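Local coordinates for DsbA family protein (Salmonella typhimurium, PDB 7JVE) that catalyses both thiol oxidation and disulfide isomerisation as a trimeric thioredoxin-like enzyme of the DsbA family, at residues Gln56-Leu61 and His210-Gly215; Ala84-Phe89 and Pro112-Ile117; Ala218-Pro223 and Lys231-Ile236. All coordinates share one frame; numbering follows the deposited sequence.

Contact 1 (Gln56-Leu61 and His210-Gly215); sequences QAYVQL and HMDFSG. With EDO (1,2-ethanediol), chain M.
Helix-against-turn packing, carried by Tyr58 and Leu61 on one side and Met211, Asp212 and Phe213 on the other, joins the C-terminal part of helix 37-64 to the loop after helix 199-210. That loop begins with a Schellman motif, in which Asp212 takes a positive phi (57°). Two successive carbonyl oxygens meet the edge of the Tyr58 ring close to its plane: Tyr58 CE1 lies 3.1 Å from Met211 O, and Tyr58 OH donates to Asp212 O at 2.9 Å, the donor tilted 24° from the carbonyl plane. The Phe213 ring comes in obliquely, its plane inclined 36° to that of Tyr58, with Phe213 CE1 3.4 Å from Tyr58 CE1. Beside this pair, the bend at chi2 brings Met211 SD to 3.9 Å from Leu61 CB, and the bend at chi3 turns CE to the same atom, while Leu61 CD1 rests 3.6 Å from Met211 O. A 1,2-ethanediol, probably from the crystallisation liquor, covers one face of Tyr58, its C2 over the ring centre, and its O1 donates to Asp212 OD2 at 2.5 Å. Lys162 of the second subunit makes a salt bridge to Asp212 and a hydrogen bond to Tyr58 OH, so the contact also belongs to the trimer interface. The central sheet flanks it: Tyr58 and Phe213 both rest on Val235 of strand 234-237, and Phe213 reaches Ala218 and Val220 of strand 218-223.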
ATOM      1  N   GLN A  56     -11.523  21.507  -5.575  1.00 27.14           N
ATOM      2  CA  GLN A  56     -11.772  22.850  -6.070  1.00 27.31           C
ATOM      3  C   GLN A  56     -10.986  23.127  -7.344  1.00 26.88           C
ATOM      4  O   GLN A  56     -11.517  23.720  -8.294  1.00 27.97           O
ATOM      5  CB  GLN A  56     -11.429  23.865  -4.986  1.00 26.56           C
ATOM      6  CG  GLN A  56     -12.526  23.992  -3.918  1.00 32.27           C
ATOM      7  CD  GLN A  56     -12.049  24.711  -2.647  1.00 43.45           C
ATOM      8  OE1 GLN A  56     -10.843  24.895  -2.438  1.00 44.98           O
ATOM      9  NE2 GLN A  56     -13.000  25.127  -1.799  1.00 43.55           N
ATOM     10  N   ALA A  57      -9.725  22.691  -7.396  1.00 24.74           N
ATOM     11  CA  ALA A  57      -8.905  22.979  -8.572  1.00 27.50           C
ATOM     12  C   ALA A  57      -9.385  22.196  -9.784  1.00 26.07           C
ATOM     13  O   ALA A  57      -9.347  22.712 -10.905  1.00 25.85           O
ATOM     14  CB  ALA A  57      -7.437  22.667  -8.290  1.00 27.36           C
ATOM     15  N   TYR A  58      -9.813  20.941  -9.577  1.00 24.50           N
ATOM     16  CA  TYR A  58     -10.404  20.153 -10.659  1.00 26.63           C
ATOM     17  C   TYR A  58     -11.696  20.783 -11.164  1.00 27.50           C
ATOM     18  O   TYR A  58     -11.957  20.793 -12.375  1.00 25.97           O
ATOM     19  CB  TYR A  58     -10.683  18.715 -10.202  1.00 24.68           C
ATOM     20  CG  TYR A  58      -9.522  17.764 -10.363  1.00 23.99           C
ATOM     21  CD1 TYR A  58      -8.843  17.652 -11.584  1.00 22.85           C
ATOM     22  CD2 TYR A  58      -9.119  16.947  -9.304  1.00 22.19           C
ATOM     23  CE1 TYR A  58      -7.789  16.772 -11.744  1.00 22.31           C
ATOM     24  CE2 TYR A  58      -8.067  16.066  -9.455  1.00 21.46           C
ATOM     25  CZ  TYR A  58      -7.409  15.983 -10.661  1.00 22.12           C
ATOM     26  OH  TYR A  58      -6.364  15.113 -10.785  1.00 24.18           O
ATOM     27  N   VAL A  59     -12.526  21.296 -10.247  1.00 24.20           N
ATOM     28  CA  VAL A  59     -13.763  21.946 -10.659  1.00 25.02           C
ATOM     29  C   VAL A  59     -13.463  23.139 -11.563  1.00 29.57           C
ATOM     30  O   VAL A  59     -14.115  23.335 -12.600  1.00 27.92           O
ATOM     31  CB  VAL A  59     -14.593  22.358  -9.428  1.00 27.14           C
ATOM     32  CG1 VAL A  59     -15.654  23.369  -9.840  1.00 30.52           C
ATOM     33  CG2 VAL A  59     -15.241  21.128  -8.778  1.00 25.82           C
ATOM     34  N   GLN A  60     -12.462  23.947 -11.198  1.00 27.30           N
ATOM     35  CA  GLN A  60     -12.077  25.066 -12.051  1.00 27.85           C
ATOM     36  C   GLN A  60     -11.681  24.584 -13.439  1.00 28.74           C
ATOM     37  O   GLN A  60     -12.015  25.226 -14.438  1.00 27.18           O
ATOM     38  CB  GLN A  60     -10.930  25.860 -11.416  1.00 28.67           C
ATOM     39  CG  GLN A  60     -11.354  26.708 -10.238  1.00 29.86           C
ATOM     40  CD  GLN A  60     -12.332  27.792 -10.667  1.00 40.39           C
ATOM     41  OE1 GLN A  60     -12.029  28.608 -11.542  1.00 44.77           O
ATOM     42  NE2 GLN A  60     -13.527  27.777 -10.086  1.00 38.09           N
ATOM     43  N   LEU A  61     -10.940  23.466 -13.517  1.00 26.22           N
ATOM     44  CA  LEU A  61     -10.526  22.939 -14.817  1.00 26.74           C
ATOM     45  C   LEU A  61     -11.730  22.480 -15.632  1.00 26.69           C
ATOM     46  O   LEU A  61     -11.803  22.748 -16.841  1.00 26.67           O
ATOM     47  CB  LEU A  61      -9.533  21.792 -14.631  1.00 24.01           C
ATOM     48  CG  LEU A  61      -8.169  22.192 -14.054  1.00 25.70           C
ATOM     49  CD1 LEU A  61      -7.293  20.962 -13.796  1.00 25.55           C
ATOM     50  CD2 LEU A  61      -7.468  23.167 -15.004  1.00 24.86           C
ATOM     51  N   HIS A 210      -4.931  18.407 -20.098  1.00 22.20           N
ATOM     52  CA  HIS A 210      -5.461  19.694 -19.654  1.00 26.48           C
ATOM     53  C   HIS A 210      -6.314  19.557 -18.402  1.00 24.63           C
ATOM     54  O   HIS A 210      -6.353  20.482 -17.586  1.00 21.51           O
ATOM     55  CB  HIS A 210      -6.288  20.353 -20.760  1.00 24.18           C
ATOM     56  CG  HIS A 210      -5.463  20.919 -21.870  1.00 30.37           C
ATOM     57  ND1 HIS A 210      -5.899  20.958 -23.178  1.00 28.08           N
ATOM     58  CD2 HIS A 210      -4.217  21.457 -21.870  1.00 28.58           C
ATOM     59  CE1 HIS A 210      -4.964  21.511 -23.933  1.00 29.47           C
ATOM     60  NE2 HIS A 210      -3.934  21.822 -23.164  1.00 30.32           N
ATOM     61  N   MET A 211      -7.022  18.432 -18.241  1.00 25.91           N
ATOM     62  CA  MET A 211      -7.822  18.234 -17.041  1.00 24.18           C
ATOM     63  C   MET A 211      -6.992  17.713 -15.879  1.00 26.21           C
ATOM     64  O   MET A 211      -7.533  17.524 -14.791  1.00 29.00           O
ATOM     65  CB  MET A 211      -8.977  17.275 -17.328  1.00 24.67           C
ATOM     66  CG  MET A 211     -10.106  17.917 -18.137  1.00 23.66           C
ATOM     67  SD  MET A 211     -10.903  19.280 -17.261  1.00 24.70           S
ATOM     68  CE  MET A 211     -11.382  18.439 -15.763  1.00 23.46           C
ATOM     69  N   ASP A 212      -5.694  17.476 -16.087  1.00 24.16           N
ATOM     70  CA  ASP A 212      -4.849  16.811 -15.102  1.00 23.60           C
ATOM     71  C   ASP A 212      -5.413  15.435 -14.729  1.00 24.33           C
ATOM     72  O   ASP A 212      -5.436  15.050 -13.560  1.00 27.20           O
ATOM     73  CB  ASP A 212      -4.656  17.701 -13.862  1.00 25.82           C
ATOM     74  CG  ASP A 212      -3.429  17.312 -13.044  1.00 26.67           C
ATOM     75  OD1 ASP A 212      -2.604  16.510 -13.531  1.00 33.50           O
ATOM     76  OD2 ASP A 212      -3.291  17.782 -11.901  1.00 26.82           O
ATOM     77  N   PHE A 213      -5.861  14.687 -15.741  1.00 23.76           N
ATOM     78  CA  PHE A 213      -6.274  13.288 -15.630  1.00 22.37           C
ATOM     79  C   PHE A 213      -5.317  12.334 -16.332  1.00 22.65           C
ATOM     80  O   PHE A 213      -5.694  11.188 -16.606  1.00 22.39           O
ATOM     81  CB  PHE A 213      -7.663  13.068 -16.257  1.00 20.84           C
ATOM     82  CG  PHE A 213      -8.799  13.785 -15.565  1.00 20.90           C
ATOM     83  CD1 PHE A 213      -8.727  14.117 -14.226  1.00 19.34           C
ATOM     84  CD2 PHE A 213      -9.960  14.089 -16.270  1.00 19.53           C
ATOM     85  CE1 PHE A 213      -9.784  14.741 -13.601  1.00 21.46           C
ATOM     86  CE2 PHE A 213     -11.008  14.730 -15.652  1.00 19.98           C
ATOM     87  CZ  PHE A 213     -10.918  15.066 -14.321  1.00 20.96           C
ATOM     88  N   SER A 214      -4.123  12.776 -16.705  1.00 25.02           N
ATOM     89  CA  SER A 214      -3.252  11.907 -17.498  1.00 25.54           C
ATOM     90  C   SER A 214      -2.941  10.625 -16.734  1.00 27.54           C
ATOM     91  O   SER A 214      -2.443  10.660 -15.603  1.00 24.26           O
ATOM     92  CB  SER A 214      -1.962  12.632 -17.865  1.00 25.72           C
ATOM     93  OG  SER A 214      -1.322  11.964 -18.933  1.00 26.24           O
ATOM     94  N   GLY A 215      -3.248   9.483 -17.349  1.00 26.74           N
ATOM     95  CA  GLY A 215      -2.997   8.227 -16.680  1.00 22.40           C
ATOM     96  C   GLY A 215      -3.978   7.870 -15.587  1.00 21.71           C
ATOM     97  O   GLY A 215      -3.792   6.840 -14.947  1.00 26.05           O
TER
HETATM   98  C1  EDO M 307      -5.748  19.772 -10.634  1.00 26.95           C
HETATM   99  O1  EDO M 307      -4.401  19.919 -11.094  1.00 35.72           O
HETATM  100  C2  EDO M 307      -5.710  19.367  -9.164  1.00 36.77           C
HETATM  101  O2  EDO M 307      -4.682  20.111  -8.465  1.00 40.23           O

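Contact 2 (Ala84-Phe89 and Pro112-Ile117); sequences AAVVMF and PDTRFI
Val86 and Phe116 stand side by side across two neighbouring parallel strands, their side chains directed to the same face of the sheet. Val86 CB comes within 3.7 Å of Phe116 CD2. With CG1 anti to the backbone N (chi1 176°), Val86 CG2 falls beside that N, where it meets Phe116 CE2 and Thr114 CG2. Met88 crosses Phe116 at an angle, with SD at the ring edge, near its plane; a bend at its last torsion (chi3 -62°) carries CE to 4.0 Å from Phe116 CB. Thr114 turns its CG2 methyl to Ala84 O, 3.3 Å away; its OG1 meets a water that also accepts from Ala84 N at 2.7 Å and donates to Asp113 O. The strands belong to the beta-alpha-beta unit 84-90, 95-110, 115-120 of the thioredoxin fold, whose helix starts just after Cys94 and carries Cys97, the two joined in a disulfide. Their parallel register is fixed by four backbone hydrogen bonds, from Arg115 N to Ala84 O (3.0 Å) through to Met88 N to Ile117 O (2.9 Å). On the face of Ala85 and Val87, Ile117 CD1 lies 4.2 Å from Val87 CG2 and sits over one face of the Arg115 guanidinium, offset toward its rim. Arg115 itself runs extended from CG to NE, and its NH1 is hydrogen-bonded to Gln224 OE1 and Leu70 O, its NH2 to Ser71 O.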
ATOM      1  N   ALA A  84     -27.937  17.594 -17.099  1.00 33.69           N
ATOM      2  CA  ALA A  84     -26.686  17.153 -16.491  1.00 31.64           C
ATOM      3  C   ALA A  84     -25.943  16.172 -17.392  1.00 30.86           C
ATOM      4  O   ALA A  84     -26.546  15.355 -18.103  1.00 29.72           O
ATOM      5  CB  ALA A  84     -26.916  16.502 -15.126  1.00 31.02           C
ATOM      6  N   ALA A  85     -24.616  16.247 -17.324  1.00 28.59           N
ATOM      7  CA  ALA A  85     -23.744  15.333 -18.038  1.00 27.18           C
ATOM      8  C   ALA A  85     -22.765  14.662 -17.079  1.00 26.67           C
ATOM      9  O   ALA A  85     -22.331  15.238 -16.074  1.00 24.57           O
ATOM     10  CB  ALA A  85     -22.971  16.047 -19.150  1.00 26.11           C
ATOM     11  N   VAL A  86     -22.427  13.424 -17.418  1.00 29.26           N
ATOM     12  CA  VAL A  86     -21.413  12.636 -16.734  1.00 24.91           C
ATOM     13  C   VAL A  86     -20.395  12.286 -17.799  1.00 22.44           C
ATOM     14  O   VAL A  86     -20.713  11.556 -18.742  1.00 25.47           O
ATOM     15  CB  VAL A  86     -22.002  11.372 -16.092  1.00 25.94           C
ATOM     16  CG1 VAL A  86     -20.893  10.507 -15.475  1.00 20.16           C
ATOM     17  CG2 VAL A  86     -23.055  11.747 -15.077  1.00 22.27           C
ATOM     18  N   VAL A  87     -19.190  12.831 -17.678  1.00 23.02           N
ATOM     19  CA  VAL A  87     -18.124  12.633 -18.651  1.00 22.60           C
ATOM     20  C   VAL A  87     -17.164  11.604 -18.076  1.00 23.49           C
ATOM     21  O   VAL A  87     -16.677  11.769 -16.953  1.00 21.80           O
ATOM     22  CB  VAL A  87     -17.405  13.961 -18.955  1.00 23.47           C
ATOM     23  CG1 VAL A  87     -16.373  13.778 -20.059  1.00 21.40           C
ATOM     24  CG2 VAL A  87     -18.403  15.028 -19.335  1.00 21.56           C
ATOM     25  N   MET A  88     -16.897  10.530 -18.821  1.00 24.75           N
ATOM     26  CA  MET A  88     -16.127   9.415 -18.277  1.00 21.33           C
ATOM     27  C   MET A  88     -14.844   9.209 -19.070  1.00 22.47           C
ATOM     28  O   MET A  88     -14.885   8.869 -20.261  1.00 22.53           O
ATOM     29  CB  MET A  88     -16.953   8.126 -18.230  1.00 22.60           C
ATOM     30  CG  MET A  88     -18.281   8.256 -17.484  1.00 23.61           C
ATOM     31  SD  MET A  88     -19.549   7.014 -17.866  1.00 33.70           S
ATOM     32  CE  MET A  88     -19.854   7.283 -19.618  1.00 28.28           C
ATOM     33  N   PHE A  89     -13.712   9.425 -18.396  1.00 21.42           N
ATOM     34  CA  PHE A  89     -12.387   9.098 -18.902  1.00 20.61           C
ATOM     35  C   PHE A  89     -12.029   7.675 -18.474  1.00 22.99           C
ATOM     36  O   PHE A  89     -11.981   7.368 -17.276  1.00 20.53           O
ATOM     37  CB  PHE A  89     -11.365  10.102 -18.379  1.00 21.36           C
ATOM     38  CG  PHE A  89     -11.568  11.493 -18.910  1.00 20.93           C
ATOM     39  CD1 PHE A  89     -12.591  12.293 -18.418  1.00 17.37           C
ATOM     40  CD2 PHE A  89     -10.760  11.979 -19.950  1.00 19.20           C
ATOM     41  CE1 PHE A  89     -12.777  13.587 -18.905  1.00 21.31           C
ATOM     42  CE2 PHE A  89     -10.935  13.258 -20.452  1.00 19.12           C
ATOM     43  CZ  PHE A  89     -11.949  14.080 -19.931  1.00 18.62           C
ATOM     44  N   PRO A 112     -32.162   8.036 -17.388  1.00 37.40           N
ATOM     45  CA  PRO A 112     -32.348   8.164 -18.844  1.00 40.84           C
ATOM     46  C   PRO A 112     -32.391   9.605 -19.321  1.00 39.18           C
ATOM     47  O   PRO A 112     -32.256   9.856 -20.526  1.00 36.37           O
ATOM     48  CB  PRO A 112     -33.687   7.465 -19.084  1.00 34.73           C
ATOM     49  CG  PRO A 112     -34.429   7.678 -17.811  1.00 40.47           C
ATOM     50  CD  PRO A 112     -33.381   7.539 -16.728  1.00 39.93           C
ATOM     51  N   ASP A 113     -32.563  10.544 -18.407  1.00 39.14           N
ATOM     52  CA  ASP A 113     -32.639  11.972 -18.675  1.00 41.26           C
ATOM     53  C   ASP A 113     -31.278  12.654 -18.683  1.00 39.16           C
ATOM     54  O   ASP A 113     -31.212  13.858 -18.952  1.00 36.15           O
ATOM     55  CB  ASP A 113     -33.518  12.617 -17.609  1.00 43.91           C
ATOM     56  CG  ASP A 113     -32.928  12.451 -16.195  1.00 51.01           C
ATOM     57  OD1 ASP A 113     -32.896  13.461 -15.451  1.00 64.77           O
ATOM     58  OD2 ASP A 113     -32.468  11.333 -15.846  1.00 59.56           O
ATOM     59  N   THR A 114     -30.202  11.926 -18.372  1.00 32.49           N
ATOM     60  CA  THR A 114     -28.877  12.492 -18.190  1.00 28.74           C
ATOM     61  C   THR A 114     -27.973  12.027 -19.322  1.00 27.58           C
ATOM     62  O   THR A 114     -28.109  10.913 -19.831  1.00 26.66           O
ATOM     63  CB  THR A 114     -28.309  12.086 -16.818  1.00 33.52           C
ATOM     64  OG1 THR A 114     -29.051  12.727 -15.772  1.00 32.00           O
ATOM     65  CG2 THR A 114     -26.834  12.438 -16.674  1.00 27.24           C
ATOM     66  N   ARG A 115     -27.067  12.898 -19.740  1.00 26.14           N
ATOM     67  CA  ARG A 115     -26.172  12.598 -20.844  1.00 28.32           C
ATOM     68  C   ARG A 115     -24.879  11.975 -20.318  1.00 28.49           C
ATOM     69  O   ARG A 115     -24.228  12.539 -19.428  1.00 26.22           O
ATOM     70  CB  ARG A 115     -25.870  13.871 -21.644  1.00 28.00           C
ATOM     71  CG  ARG A 115     -25.107  13.642 -22.929  1.00 24.79           C
ATOM     72  CD  ARG A 115     -24.794  14.944 -23.647  1.00 25.11           C
ATOM     73  NE  ARG A 115     -23.918  14.713 -24.789  1.00 25.50           N
ATOM     74  CZ  ARG A 115     -22.953  15.542 -25.170  1.00 28.05           C
ATOM     75  NH1 ARG A 115     -22.741  16.664 -24.491  1.00 25.47           N
ATOM     76  NH2 ARG A 115     -22.180  15.239 -26.210  1.00 24.27           N
ATOM     77  N   PHE A 116     -24.509  10.818 -20.868  1.00 23.65           N
ATOM     78  CA  PHE A 116     -23.273  10.138 -20.498  1.00 24.40           C
ATOM     79  C   PHE A 116     -22.322  10.174 -21.690  1.00 26.15           C
ATOM     80  O   PHE A 116     -22.652   9.679 -22.775  1.00 23.52           O
ATOM     81  CB  PHE A 116     -23.545   8.706 -20.037  1.00 22.27           C
ATOM     82  CG  PHE A 116     -24.294   8.619 -18.729  1.00 26.56           C
ATOM     83  CD1 PHE A 116     -25.672   8.824 -18.687  1.00 26.72           C
ATOM     84  CD2 PHE A 116     -23.621   8.334 -17.535  1.00 22.48           C
ATOM     85  CE1 PHE A 116     -26.377   8.738 -17.478  1.00 27.92           C
ATOM     86  CE2 PHE A 116     -24.313   8.238 -16.333  1.00 22.04           C
ATOM     87  CZ  PHE A 116     -25.693   8.447 -16.296  1.00 24.68           C
ATOM     88  N   ILE A 117     -21.165  10.803 -21.490  1.00 24.36           N
ATOM     89  CA  ILE A 117     -20.193  11.063 -22.536  1.00 23.83           C
ATOM     90  C   ILE A 117     -18.977  10.186 -22.281  1.00 22.31           C
ATOM     91  O   ILE A 117     -18.503  10.083 -21.146  1.00 23.49           O
ATOM     92  CB  ILE A 117     -19.817  12.559 -22.563  1.00 22.22           C
ATOM     93  CG1 ILE A 117     -21.092  13.416 -22.657  1.00 24.73           C
ATOM     94  CG2 ILE A 117     -18.855  12.847 -23.696  1.00 20.32           C
ATOM     95  CD1 ILE A 117     -20.844  14.916 -22.794  1.00 25.36           C
TER
HETATM   96  O   HOH W   1     -29.852  15.679 -16.726  1.00 31.44           O

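Contact 3 (Ala218-Pro223 and Lys231-Ile236); sequences AFVVMP and KRVTVI
Pro223 and Arg232 meet with the proline standing nearly upright on the guanidinium, its CG corner over the centre of one face, Pro223 CG 3.5 Å from Arg232 CZ. Bends at chi2 and chi3 (-80° at the latter) fold the arginine back to reach this position, and Pro223 CD also comes within 3.3 Å of Arg232 O. This pair lies beyond the hydrogen-bonded part of a beta hairpin, whose strands run antiparallel at 167°. Two hydrogen-bonded pairs define its register. Phe219 N donates to Ile236 O and receives the return bond at its own O, both 2.8 Å; Val221 and Thr234 repeat the exchange, with Thr234 N to Val221 O at 2.8 Å. Ile236 O also lies near the plane of the Phe219 ring, at its edge. On the face opposite Phe219, Val221, Thr234 and Ile236, Val220 CG1 lies 4.2 Å from Val235 CG2 in the non-hydrogen-bonded pair. Val233 extends this apolar row, its CG2 4.0 Å from Met222 CB. The Thr234 hydroxyl is hydrogen-bonded to Lys251. Helix 242-253 covers the side bearing Phe219, Val221, Thr234 and Ile236 through Leu245 and Ala248, while Ala62 of helix 37-64 packs on Val220 and Val233 from the other side; Val163 of the second subunit adds to the packing at Ala218 and Val235.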
ATOM      1  N   ALA A 218     -11.378   8.997 -14.540  1.00 16.95           N
ATOM      2  CA  ALA A 218     -12.133   9.957 -13.735  1.00 21.18           C
ATOM      3  C   ALA A 218     -13.492  10.219 -14.360  1.00 22.30           C
ATOM      4  O   ALA A 218     -13.712   9.976 -15.554  1.00 21.04           O
ATOM      5  CB  ALA A 218     -11.391  11.296 -13.573  1.00 20.05           C
ATOM      6  N   PHE A 219     -14.397  10.718 -13.522  1.00 25.84           N
ATOM      7  CA  PHE A 219     -15.713  11.216 -13.905  1.00 23.76           C
ATOM      8  C   PHE A 219     -15.755  12.716 -13.674  1.00 24.26           C
ATOM      9  O   PHE A 219     -15.276  13.193 -12.640  1.00 25.46           O
ATOM     10  CB  PHE A 219     -16.841  10.593 -13.066  1.00 20.37           C
ATOM     11  CG  PHE A 219     -16.985   9.112 -13.227  1.00 25.29           C
ATOM     12  CD1 PHE A 219     -16.288   8.244 -12.393  1.00 23.86           C
ATOM     13  CD2 PHE A 219     -17.824   8.583 -14.190  1.00 23.72           C
ATOM     14  CE1 PHE A 219     -16.417   6.885 -12.526  1.00 24.89           C
ATOM     15  CE2 PHE A 219     -17.955   7.205 -14.332  1.00 26.19           C
ATOM     16  CZ  PHE A 219     -17.247   6.356 -13.505  1.00 22.33           C
ATOM     17  N   VAL A 220     -16.361  13.447 -14.611  1.00 20.41           N
ATOM     18  CA  VAL A 220     -16.776  14.828 -14.403  1.00 21.94           C
ATOM     19  C   VAL A 220     -18.289  14.895 -14.540  1.00 25.85           C
ATOM     20  O   VAL A 220     -18.847  14.538 -15.590  1.00 26.06           O
ATOM     21  CB  VAL A 220     -16.126  15.810 -15.387  1.00 22.59           C
ATOM     22  CG1 VAL A 220     -16.409  17.245 -14.914  1.00 23.44           C
ATOM     23  CG2 VAL A 220     -14.638  15.538 -15.525  1.00 21.86           C
ATOM     24  N   VAL A 221     -18.943  15.384 -13.497  1.00 24.65           N
ATOM     25  CA  VAL A 221     -20.389  15.535 -13.451  1.00 23.78           C
ATOM     26  C   VAL A 221     -20.690  17.024 -13.311  1.00 27.62           C
ATOM     27  O   VAL A 221     -20.212  17.672 -12.372  1.00 27.35           O
ATOM     28  CB  VAL A 221     -20.994  14.726 -12.297  1.00 24.78           C
ATOM     29  CG1 VAL A 221     -22.510  14.685 -12.413  1.00 24.60           C
ATOM     30  CG2 VAL A 221     -20.366  13.305 -12.278  1.00 21.22           C
ATOM     31  N   MET A 222     -21.476  17.565 -14.237  1.00 27.12           N
ATOM     32  CA  MET A 222     -21.645  19.004 -14.340  1.00 28.95           C
ATOM     33  C   MET A 222     -22.910  19.317 -15.120  1.00 32.17           C
ATOM     34  O   MET A 222     -23.327  18.519 -15.973  1.00 29.45           O
ATOM     35  CB  MET A 222     -20.425  19.638 -15.013  1.00 29.05           C
ATOM     36  CG  MET A 222     -20.272  19.226 -16.455  1.00 30.09           C
ATOM     37  SD  MET A 222     -18.708  19.720 -17.200  1.00 33.31           S
ATOM     38  CE  MET A 222     -18.525  21.415 -16.628  1.00 32.24           C
ATOM     39  N   PRO A 223     -23.548  20.456 -14.848  1.00 34.80           N
ATOM     40  CA  PRO A 223     -24.622  20.926 -15.728  1.00 39.46           C
ATOM     41  C   PRO A 223     -24.061  21.254 -17.099  1.00 36.26           C
ATOM     42  O   PRO A 223     -22.910  21.666 -17.243  1.00 34.33           O
ATOM     43  CB  PRO A 223     -25.148  22.192 -15.028  1.00 39.08           C
ATOM     44  CG  PRO A 223     -24.545  22.161 -13.649  1.00 38.79           C
ATOM     45  CD  PRO A 223     -23.242  21.435 -13.792  1.00 35.52           C
ATOM     46  N   LYS A 231     -20.646  24.827  -7.322  1.00 64.29           N
ATOM     47  CA  LYS A 231     -21.415  23.990  -6.414  1.00 62.00           C
ATOM     48  C   LYS A 231     -22.194  22.887  -7.113  1.00 58.87           C
ATOM     49  O   LYS A 231     -22.683  21.988  -6.425  1.00 58.83           O
ATOM     50  CB  LYS A 231     -22.384  24.862  -5.605  1.00 69.48           C
ATOM     51  CG  LYS A 231     -23.029  24.135  -4.431  1.00 79.62           C
ATOM     52  CD  LYS A 231     -22.002  23.806  -3.354  1.00 84.58           C
ATOM     53  CE  LYS A 231     -21.461  25.065  -2.678  1.00 79.51           C
ATOM     54  NZ  LYS A 231     -22.490  25.719  -1.831  1.00 79.07           N
ATOM     55  N   ARG A 232     -22.328  22.926  -8.443  1.00 50.94           N
ATOM     56  CA  ARG A 232     -23.047  21.891  -9.186  1.00 46.70           C
ATOM     57  C   ARG A 232     -22.133  20.944  -9.960  1.00 38.92           C
ATOM     58  O   ARG A 232     -22.629  20.153 -10.767  1.00 36.57           O
ATOM     59  CB  ARG A 232     -24.055  22.528 -10.145  1.00 49.45           C
ATOM     60  CG  ARG A 232     -25.163  23.338  -9.473  1.00 53.70           C
ATOM     61  CD  ARG A 232     -26.487  23.171 -10.206  1.00 52.40           C
ATOM     62  NE  ARG A 232     -26.566  24.009 -11.410  1.00 63.82           N
ATOM     63  CZ  ARG A 232     -27.416  23.825 -12.429  1.00 65.49           C
ATOM     64  NH1 ARG A 232     -28.296  22.825 -12.418  1.00 58.47           N
ATOM     65  NH2 ARG A 232     -27.397  24.656 -13.469  1.00 67.07           N
ATOM     66  N   VAL A 233     -20.824  20.993  -9.738  1.00 38.00           N
ATOM     67  CA  VAL A 233     -19.850  20.194 -10.481  1.00 32.09           C
ATOM     68  C   VAL A 233     -19.156  19.240  -9.520  1.00 30.69           C
ATOM     69  O   VAL A 233     -18.786  19.627  -8.411  1.00 32.03           O
ATOM     70  CB  VAL A 233     -18.800  21.087 -11.165  1.00 28.98           C
ATOM     71  CG1 VAL A 233     -17.795  20.245 -11.952  1.00 26.11           C
ATOM     72  CG2 VAL A 233     -19.464  22.155 -12.024  1.00 33.10           C
ATOM     73  N   THR A 234     -18.927  18.009  -9.950  1.00 29.28           N
ATOM     74  CA  THR A 234     -18.203  17.090  -9.087  1.00 29.89           C
ATOM     75  C   THR A 234     -17.210  16.314  -9.946  1.00 28.81           C
ATOM     76  O   THR A 234     -17.575  15.828 -11.021  1.00 24.80           O
ATOM     77  CB  THR A 234     -19.159  16.128  -8.369  1.00 26.81           C
ATOM     78  OG1 THR A 234     -20.266  16.858  -7.842  1.00 28.38           O
ATOM     79  CG2 THR A 234     -18.439  15.530  -7.174  1.00 24.86           C
ATOM     80  N   VAL A 235     -15.971  16.189  -9.477  1.00 25.63           N
ATOM     81  CA  VAL A 235     -14.944  15.414 -10.167  1.00 24.36           C
ATOM     82  C   VAL A 235     -14.638  14.204  -9.299  1.00 24.40           C
ATOM     83  O   VAL A 235     -14.316  14.349  -8.117  1.00 25.79           O
ATOM     84  CB  VAL A 235     -13.687  16.259 -10.443  1.00 29.20           C
ATOM     85  CG1 VAL A 235     -12.566  15.412 -10.979  1.00 20.84           C
ATOM     86  CG2 VAL A 235     -14.019  17.391 -11.429  1.00 26.78           C
ATOM     87  N   ILE A 236     -14.753  13.011  -9.870  1.00 25.85           N
ATOM     88  CA  ILE A 236     -14.719  11.793  -9.069  1.00 23.10           C
ATOM     89  C   ILE A 236     -13.737  10.777  -9.638  1.00 24.57           C
ATOM     90  O   ILE A 236     -13.721  10.546 -10.858  1.00 21.32           O
ATOM     91  CB  ILE A 236     -16.120  11.176  -8.970  1.00 24.77           C
ATOM     92  CG1 ILE A 236     -17.144  12.266  -8.633  1.00 26.94           C
ATOM     93  CG2 ILE A 236     -16.111   9.979  -7.972  1.00 28.62           C
ATOM     94  CD1 ILE A 236     -18.521  11.760  -8.292  1.00 25.72           C
TER

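From the N terminus, the chain first enters contact 1 at helix 37-64, whose partner loop arrives about 150 residues later. Within that span contact 2 opens and closes, its two strands separated by helix 95-110. Following contact 1 in series, contact 3 closes a short hairpin between strands 218-223 and 234-237, with seven residues between its segments. Contacts 2 and 3 share one sheet: strand 84-90 pairs with strand 218-223, where Val87 N and Val220 O lie 2.7 Å apart, probably hydrogen-bonded. Phe213 of contact 1 packs edge-to-face on Phe89, and so links the loop to contact 2's strand. Contact 1 ties helix 37-64 to the loop before strand 218-223, while contacts 2 and 3 build the sheet.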